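Local coordinates for Lin1840 protein (Listeria innocua serovar 6a, PDB 4ZOC) that probably hydrolyses terminal, non-reducing beta-D-glucosyl residues to release beta-D-glucose, as a family 3 glycoside hydrolase involved in beta-1,2-glucan metabolism, at residues A119-H131 and L349-S363. The protein carries 2 engineered substitutions. Sequence-based numbering, arbitrary orientation.
Sequences AEVSALEATADGH and LKNNDRTKDILTDES
R354 reaches across to the C-terminal turn of helix 112-128 and shows how one arginine can hold a helix end through a backbone carbonyl and a side-chain hydroxyl together. Its NH1 donates to T127 OG1 at 2.9 Å in an almost straight bond (177°) lying in the guanidinium plane, while NH2 makes a weak, bent bond to L124 O. The methyl of A128 sits over the centre of one guanidinium face and also meets I358 CD1 (3.9 Å from A128 CB). L124 CD1 lies 3.4 Å from R354 NH2, and the second methyl of L124, CD2, rests near D357 O. Farther along, L359 N donates to E125 OE2 at 2.9 Å, from above the carboxylate plane. The helix ends in a Schellman motif with G130 at C-prime, where L349 CD1 packs on A128 O and G130 N. The 349-363 segment crosses over helix 112-128 of the TIM-barrel domain and leads into helix 361-374, N-capped by T360, whose OG1 accepts from S363 N. Second-shell bonds set the groups. D357 OD2 receives both NE and NH2 of R354 in a side-on salt bridge, met on its anti side, fixing the rotation of the guanidinium about its chain. With chi1 at 59°, T127 OG1 turns back to give its proton to A123 O (2.7 Å). E125 OE2 also hydrogen-bonds T98 OG1, and OE1 the backbone N of K97; a water joins OE2 to D357 O, T360 N and S363 OG, and a second links A128 O to R354 N.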
loop_
_atom_site.group_PDB
_atom_site.type_symbol
_atom_site.label_atom_id
_atom_site.label_comp_id
_atom_site.label_asym_id
_atom_site.label_seq_id
_atom_site.Cartn_x
_atom_site.Cartn_y
_atom_site.Cartn_z
ATOM N N ALA A 119 27.993 -3.191 16.818
ATOM C CA ALA A 119 28.398 -1.827 16.494
ATOM C C ALA A 119 29.762 -1.447 17.105
ATOM O O ALA A 119 30.561 -0.733 16.490
ATOM C CB ALA A 119 27.314 -0.928 16.958
ATOM N N GLU A 120 30.043 -1.929 18.335
ATOM C CA GLU A 120 31.383 -1.735 18.899
ATOM C C GLU A 120 32.544 -2.319 18.053
ATOM O O GLU A 120 33.546 -1.625 17.825
ATOM C CB GLU A 120 31.409 -2.240 20.354
ATOM C CG GLU A 120 32.747 -1.974 21.052
ATOM C CD GLU A 120 32.573 -2.336 22.495
ATOM O OE1 GLU A 120 32.828 -3.476 22.793
ATOM O OE2 GLU A 120 32.092 -1.524 23.306
ATOM N N VAL A 121 32.403 -3.569 17.594
ATOM C CA VAL A 121 33.408 -4.160 16.745
ATOM C C VAL A 121 33.552 -3.388 15.426
ATOM O O VAL A 121 34.650 -3.141 14.938
ATOM C CB VAL A 121 33.165 -5.647 16.510
ATOM C CG1 VAL A 121 34.109 -6.206 15.484
ATOM C CG2 VAL A 121 33.257 -6.428 17.798
ATOM N N SER A 122 32.437 -3.015 14.840
ATOM C CA SER A 122 32.402 -2.280 13.607
ATOM C C SER A 122 33.233 -1.009 13.769
ATOM O O SER A 122 34.042 -0.684 12.912
ATOM C CB SER A 122 30.976 -1.899 13.318
ATOM O OG SER A 122 30.186 -3.059 12.946
ATOM N N ALA A 123 32.975 -0.286 14.861
ATOM C CA ALA A 123 33.698 0.973 15.130
ATOM C C ALA A 123 35.177 0.748 15.426
ATOM O O ALA A 123 35.991 1.510 14.964
ATOM C CB ALA A 123 33.069 1.757 16.256
ATOM N N LEU A 124 35.497 -0.319 16.149
ATOM C CA LEU A 124 36.911 -0.659 16.410
ATOM C C LEU A 124 37.665 -0.793 15.084
ATOM O O LEU A 124 38.754 -0.253 14.891
ATOM C CB LEU A 124 36.925 -2.007 17.223
ATOM C CG LEU A 124 38.322 -2.648 17.338
ATOM C CD1 LEU A 124 39.142 -1.894 18.366
ATOM C CD2 LEU A 124 38.199 -4.106 17.645
ATOM N N GLU A 125 37.063 -1.531 14.164
ATOM C CA GLU A 125 37.662 -1.763 12.855
ATOM C C GLU A 125 37.647 -0.578 11.903
ATOM O O GLU A 125 38.659 -0.283 11.264
ATOM C CB GLU A 125 36.976 -2.989 12.196
ATOM C CG GLU A 125 37.230 -4.296 12.968
ATOM C CD GLU A 125 36.753 -5.500 12.223
ATOM O OE1 GLU A 125 35.900 -5.344 11.308
ATOM O OE2 GLU A 125 37.231 -6.631 12.543
ATOM N N ALA A 126 36.505 0.130 11.863
ATOM C CA ALA A 126 36.305 1.223 10.951
ATOM C C ALA A 126 37.236 2.362 11.364
ATOM O O ALA A 126 37.860 2.979 10.480
ATOM C CB ALA A 126 34.865 1.707 10.974
ATOM N N THR A 127 37.373 2.605 12.667
ATOM C CA THR A 127 38.329 3.663 13.104
ATOM C C THR A 127 39.746 3.283 12.793
ATOM O O THR A 127 40.563 4.156 12.525
ATOM C CB THR A 127 38.133 4.013 14.588
ATOM O OG1 THR A 127 38.313 2.848 15.426
ATOM C CG2 THR A 127 36.736 4.618 14.821
ATOM N N ALA A 128 40.070 1.992 12.907
ATOM C CA ALA A 128 41.410 1.509 12.567
ATOM C C ALA A 128 41.747 1.752 11.115
ATOM O O ALA A 128 42.942 1.932 10.801
ATOM C CB ALA A 128 41.565 0.047 12.952
ATOM N N ASP A 129 40.718 1.891 10.246
ATOM C CA ASP A 129 40.962 2.121 8.846
ATOM C C ASP A 129 40.680 3.585 8.458
ATOM O O ASP A 129 40.552 3.903 7.301
ATOM C CB ASP A 129 40.152 1.108 8.006
ATOM C CG ASP A 129 40.931 0.541 6.868
ATOM O OD1 ASP A 129 42.178 0.686 6.838
ATOM O OD2 ASP A 129 40.309 -0.062 5.986
ATOM N N GLY A 130 40.534 4.458 9.463
ATOM C CA GLY A 130 40.501 5.885 9.271
ATOM C C GLY A 130 39.151 6.588 9.151
ATOM O O GLY A 130 39.105 7.740 8.827
ATOM N N HIS A 131 38.068 5.867 9.374
ATOM C CA HIS A 131 36.713 6.415 9.288
ATOM C C HIS A 131 36.231 7.038 10.590
ATOM O O HIS A 131 36.353 6.449 11.629
ATOM C CB HIS A 131 35.738 5.299 8.890
ATOM C CG HIS A 131 36.113 4.578 7.627
ATOM N ND1 HIS A 131 36.089 5.169 6.380
ATOM C CD2 HIS A 131 36.580 3.322 7.433
ATOM C CE1 HIS A 131 36.489 4.305 5.472
ATOM N NE2 HIS A 131 36.808 3.183 6.091
ATOM N N LEU A 349 45.730 7.507 14.212
ATOM C CA LEU A 349 46.448 6.644 13.350
ATOM C C LEU A 349 47.871 7.064 12.935
ATOM O O LEU A 349 48.612 6.256 12.416
ATOM C CB LEU A 349 45.646 6.417 12.094
ATOM C CG LEU A 349 44.275 5.754 12.252
ATOM C CD1 LEU A 349 43.821 5.305 10.836
ATOM C CD2 LEU A 349 44.315 4.599 13.219
ATOM N N LYS A 350 48.210 8.341 13.041
ATOM C CA LYS A 350 49.414 8.843 12.311
ATOM C C LYS A 350 50.662 8.095 12.695
ATOM O O LYS A 350 51.475 7.720 11.797
ATOM C CB LYS A 350 49.635 10.342 12.556
ATOM C CG LYS A 350 50.678 10.996 11.630
ATOM C CD LYS A 350 50.286 10.898 10.167
ATOM C CE LYS A 350 50.862 12.059 9.343
ATOM N NZ LYS A 350 51.581 11.566 8.157
ATOM N N ASN A 351 50.819 7.873 14.005
ATOM C CA ASN A 351 51.945 7.073 14.519
ATOM C C ASN A 351 51.546 5.773 15.199
ATOM O O ASN A 351 52.228 5.291 16.125
ATOM C CB ASN A 351 52.701 7.927 15.531
ATOM C CG ASN A 351 53.158 9.245 14.919
ATOM O OD1 ASN A 351 52.688 10.307 15.328
ATOM N ND2 ASN A 351 54.023 9.180 13.884
ATOM N N ASN A 352 50.427 5.210 14.752
ATOM C CA ASN A 352 49.854 4.073 15.403
ATOM C C ASN A 352 49.080 3.274 14.361
ATOM O O ASN A 352 47.877 3.499 14.142
ATOM C CB ASN A 352 48.947 4.460 16.558
ATOM C CG ASN A 352 48.409 3.251 17.293
ATOM O OD1 ASN A 352 49.009 2.195 17.277
ATOM N ND2 ASN A 352 47.270 3.392 17.907
ATOM N N ASP A 353 49.774 2.344 13.719
ATOM C CA ASP A 353 49.111 1.423 12.772
ATOM C C ASP A 353 48.265 0.427 13.558
ATOM O O ASP A 353 48.757 -0.218 14.452
ATOM C CB ASP A 353 50.140 0.751 11.841
ATOM C CG ASP A 353 49.503 -0.230 10.869
ATOM O OD1 ASP A 353 48.664 -1.068 11.253
ATOM O OD2 ASP A 353 49.879 -0.203 9.717
ATOM N N ARG A 354 46.967 0.407 13.287
ATOM C CA ARG A 354 45.997 -0.437 13.993
ATOM C C ARG A 354 45.459 -1.562 13.122
ATOM O O ARG A 354 44.354 -2.067 13.399
ATOM C CB ARG A 354 44.813 0.425 14.508
ATOM C CG ARG A 354 45.161 1.592 15.489
ATOM C CD ARG A 354 43.940 2.299 16.163
ATOM N NE ARG A 354 42.948 1.318 16.578
ATOM C CZ ARG A 354 41.659 1.440 16.335
ATOM N NH1 ARG A 354 41.180 2.582 15.860
ATOM N NH2 ARG A 354 40.863 0.459 16.604
ATOM N N THR A 355 46.241 -2.019 12.158
ATOM C CA THR A 355 45.940 -3.262 11.421
ATOM C C THR A 355 45.667 -4.427 12.401
ATOM O O THR A 355 44.840 -5.328 12.090
ATOM C CB THR A 355 47.116 -3.683 10.438
ATOM O OG1 THR A 355 47.427 -2.626 9.518
ATOM C CG2 THR A 355 46.805 -4.948 9.584
ATOM N N LYS A 356 46.356 -4.438 13.554
ATOM C CA LYS A 356 46.232 -5.569 14.519
ATOM C C LYS A 356 44.781 -5.657 15.055
ATOM O O LYS A 356 44.398 -6.688 15.555
ATOM C CB LYS A 356 47.261 -5.438 15.631
ATOM C CG LYS A 356 46.981 -4.307 16.606
ATOM C CD LYS A 356 48.128 -4.175 17.600
ATOM C CE LYS A 356 49.362 -3.460 17.025
ATOM N NZ LYS A 356 50.532 -3.780 17.888
ATOM N N ASP A 357 44.019 -4.565 14.941
ATOM C CA ASP A 357 42.656 -4.497 15.433
ATOM C C ASP A 357 41.561 -5.029 14.428
ATOM O O ASP A 357 40.389 -5.041 14.762
ATOM C CB ASP A 357 42.277 -3.065 15.854
ATOM C CG ASP A 357 42.994 -2.560 17.137
ATOM O OD1 ASP A 357 43.591 -3.373 17.853
ATOM O OD2 ASP A 357 42.927 -1.322 17.428
ATOM N N ILE A 358 41.963 -5.425 13.231
ATOM C CA ILE A 358 41.088 -5.769 12.111
ATOM C C ILE A 358 41.046 -7.266 11.946
ATOM O O ILE A 358 42.103 -7.966 11.857
ATOM C CB ILE A 358 41.488 -5.044 10.839
ATOM C CG1 ILE A 358 41.292 -3.524 11.087
ATOM C CG2 ILE A 358 40.600 -5.433 9.660
ATOM C CD1 ILE A 358 41.854 -2.602 10.040
ATOM N N LEU A 359 39.839 -7.761 11.949
ATOM C CA LEU A 359 39.534 -9.169 11.685
ATOM C C LEU A 359 40.263 -10.050 12.723
ATOM O O LEU A 359 40.896 -10.989 12.360
ATOM C CB LEU A 359 39.833 -9.518 10.213
ATOM C CG LEU A 359 39.327 -10.842 9.653
ATOM C CD1 LEU A 359 37.819 -10.842 9.647
ATOM C CD2 LEU A 359 39.835 -11.073 8.234
ATOM N N THR A 360 40.155 -9.726 14.026
ATOM C CA THR A 360 40.761 -10.555 15.066
ATOM C C THR A 360 39.915 -11.809 15.273
ATOM O O THR A 360 38.690 -11.785 15.012
ATOM C CB THR A 360 40.869 -9.866 16.476
ATOM O OG1 THR A 360 39.565 -9.531 17.015
ATOM C CG2 THR A 360 41.744 -8.637 16.399
ATOM N N ASP A 361 40.531 -12.867 15.822
ATOM C CA ASP A 361 39.757 -14.009 16.251
ATOM C C ASP A 361 38.661 -13.671 17.287
ATOM O O ASP A 361 37.598 -14.238 17.211
ATOM C CB ASP A 361 40.683 -15.097 16.804
ATOM C CG ASP A 361 41.537 -15.699 15.706
ATOM O OD1 ASP A 361 41.289 -15.441 14.502
ATOM O OD2 ASP A 361 42.466 -16.429 16.034
ATOM N N GLU A 362 38.931 -12.816 18.265
ATOM C CA GLU A 362 37.917 -12.349 19.192
ATOM C C GLU A 362 36.708 -11.747 18.429
ATOM O O GLU A 362 35.554 -12.067 18.724
ATOM C CB GLU A 362 38.511 -11.284 20.144
ATOM C CG GLU A 362 37.659 -11.082 21.373
ATOM C CD GLU A 362 38.078 -9.895 22.203
ATOM O OE1 GLU A 362 39.181 -9.338 21.984
ATOM O OE2 GLU A 362 37.284 -9.507 23.079
ATOM N N SER A 363 36.989 -10.870 17.480
ATOM C CA SER A 363 35.930 -10.242 16.696
ATOM C C SER A 363 35.170 -11.300 15.858
ATOM O O SER A 363 33.937 -11.281 15.823
ATOM C CB SER A 363 36.454 -9.134 15.810
ATOM O OG SER A 363 36.877 -8.041 16.608
HETATM O O HOH W 1 38.601 -7.065 14.840
HETATM O O HOH W 2 45.617 1.722 10.795
#